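Local coordinates for protein pheromone from Euplotes raikovi Er-13 (Euplotes raikovi, PDB 6E6N) that probably acts as a secreted mating pheromone, a diffusible protein signal that Euplotes raikovi cells recognise through surface receptors, at residues Glu14-Ala19 with Gly29-Ile34. Numbering follows the deposited sequence.
Sequences EGCDAA and GCLMYI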
loop_
_atom_site.group_PDB
_atom_site.type_symbol
_atom_site.label_atom_id
_atom_site.label_comp_id
_atom_site.label_asym_id
_atom_site.label_seq_id
_atom_site.Cartn_x
_atom_site.Cartn_y
_atom_site.Cartn_z
ATOM N N GLU A 14 -4.629 -6.715 -0.547
ATOM C CA GLU A 14 -4.799 -6.815 -1.992
ATOM C C GLU A 14 -4.788 -5.444 -2.663
ATOM O O GLU A 14 -4.311 -5.318 -3.784
ATOM C CB GLU A 14 -6.068 -7.577 -2.340
ATOM C CG GLU A 14 -6.319 -8.813 -1.468
ATOM C CD GLU A 14 -7.310 -8.575 -0.282
ATOM O OE1 GLU A 14 -6.891 -8.100 0.843
ATOM O OE2 GLU A 14 -8.526 -8.934 -0.486
ATOM N N GLY A 15 -5.312 -4.440 -1.974
ATOM C CA GLY A 15 -5.281 -3.127 -2.500
ATOM C C GLY A 15 -3.886 -2.565 -2.605
ATOM O O GLY A 15 -3.547 -1.884 -3.551
ATOM N N CYS A 16 -3.064 -2.815 -1.592
ATOM C CA CYS A 16 -1.678 -2.434 -1.692
ATOM C C CYS A 16 -0.993 -3.128 -2.862
ATOM O O CYS A 16 -0.222 -2.512 -3.620
ATOM C CB CYS A 16 -0.867 -2.737 -0.425
ATOM S SG CYS A 16 -1.154 -1.698 1.009
ATOM N N ASP A 17 -1.188 -4.447 -3.000
ATOM C CA ASP A 17 -0.548 -5.138 -4.084
ATOM C C ASP A 17 -0.895 -4.568 -5.471
ATOM O O ASP A 17 -0.009 -4.352 -6.317
ATOM C CB ASP A 17 -0.919 -6.639 -4.061
ATOM C CG ASP A 17 -0.227 -7.381 -5.167
ATOM O OD1 ASP A 17 0.980 -7.574 -5.069
ATOM O OD2 ASP A 17 -0.887 -7.647 -6.165
ATOM N N ALA A 18 -2.170 -4.312 -5.689
ATOM C CA ALA A 18 -2.639 -3.825 -6.998
ATOM C C ALA A 18 -2.194 -2.382 -7.217
ATOM O O ALA A 18 -1.710 -2.055 -8.306
ATOM C CB ALA A 18 -4.148 -3.911 -7.068
ATOM N N ALA A 19 -2.262 -1.533 -6.169
ATOM C CA ALA A 19 -1.983 -0.101 -6.363
ATOM C C ALA A 19 -0.486 0.152 -6.475
ATOM O O ALA A 19 -0.077 1.129 -7.109
ATOM C CB ALA A 19 -2.495 0.679 -5.214
ATOM N N GLY A 29 6.058 -0.934 1.632
ATOM C CA GLY A 29 5.720 0.303 2.408
ATOM C C GLY A 29 4.242 0.454 2.670
ATOM O O GLY A 29 3.821 0.855 3.760
ATOM N N CYS A 30 3.461 0.129 1.650
ATOM C CA CYS A 30 2.045 0.219 1.792
ATOM C C CYS A 30 1.514 -0.751 2.839
ATOM O O CYS A 30 0.716 -0.371 3.698
ATOM C CB CYS A 30 1.394 -0.003 0.448
ATOM S SG CYS A 30 -0.439 0.155 0.360
ATOM N N LEU A 31 1.998 -2.002 2.796
ATOM C CA LEU A 31 1.592 -3.001 3.780
ATOM C C LEU A 31 1.984 -2.629 5.214
ATOM O O LEU A 31 1.154 -2.687 6.131
ATOM C CB LEU A 31 2.170 -4.341 3.379
ATOM C CG LEU A 31 1.581 -4.997 2.095
ATOM C CD1 LEU A 31 2.451 -6.191 1.725
ATOM C CD2 LEU A 31 0.115 -5.385 2.317
ATOM N N MET A 32 3.231 -2.181 5.378
ATOM C CA MET A 32 3.733 -1.711 6.684
ATOM C C MET A 32 2.815 -0.588 7.191
ATOM O O MET A 32 2.398 -0.566 8.316
ATOM C CB MET A 32 5.171 -1.188 6.568
ATOM C CG MET A 32 6.234 -2.150 6.055
ATOM S SD MET A 32 6.893 -3.171 7.349
ATOM C CE MET A 32 6.411 -2.275 8.801
ATOM N N TYR A 33 2.495 0.357 6.307
ATOM C CA TYR A 33 1.631 1.476 6.672
ATOM C C TYR A 33 0.283 1.028 7.132
ATOM O O TYR A 33 -0.187 1.468 8.202
ATOM C CB TYR A 33 1.513 2.479 5.538
ATOM C CG TYR A 33 0.692 3.707 5.964
ATOM C CD1 TYR A 33 1.280 4.712 6.692
ATOM C CD2 TYR A 33 -0.662 3.772 5.745
ATOM C CE1 TYR A 33 0.543 5.789 7.183
ATOM C CE2 TYR A 33 -1.415 4.872 6.212
ATOM C CZ TYR A 33 -0.779 5.882 6.930
ATOM O OH TYR A 33 -1.499 6.939 7.422
ATOM N N ILE A 34 -0.399 0.198 6.346
ATOM C CA ILE A 34 -1.770 -0.188 6.725
ATOM C C ILE A 34 -1.819 -1.083 7.953
ATOM O O ILE A 34 -2.743 -1.019 8.746
ATOM C CB ILE A 34 -2.608 -0.790 5.574
ATOM C CG1 ILE A 34 -2.083 -2.175 5.144
ATOM C CG2 ILE A 34 -2.710 0.190 4.439
ATOM C CD1 ILE A 34 -2.999 -2.892 4.147
#
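A disulfide between Cys-16 and Cys-30 ties helix 13-20 to helix 24-37 close to the centre of this small three-helix pheromone, whose fold is cross-linked by three such bridges. Segments 14-19 and 29-34 run roughly antiparallel, their axes 153° apart in direction and 9.2 Å apart at closest approach. The two half-cystines reach the bridge differently: SG of Cys-16 lies beside its backbone N, whereas SG of Cys-30 extends anti to its own N (chi1 -177°). The S-S bond, 2.1 Å from Cys-16 SG to Cys-30 SG, closes with a chi3 of -76°, a left-handed twist near the relaxed value. Two aliphatic ends from helix 24-37 close in on Cys-16 from neighbouring directions: Leu-31 brings CD2 to 3.9 Å from Cys-16 CB, and Ile-34 lays CD1 against Cys-16 SG at 3.8 Å. Both of these side chains also touch Glu-13, while Cys-30 meets Cys-3 and Ala-7, so the first helix of the chain, 2-8, also packs on the bridge. With just 172 Å² buried between the segments, the union is covalent and apolar, consistent with the disulfide doing more than side-chain packing to set the helix spacing here.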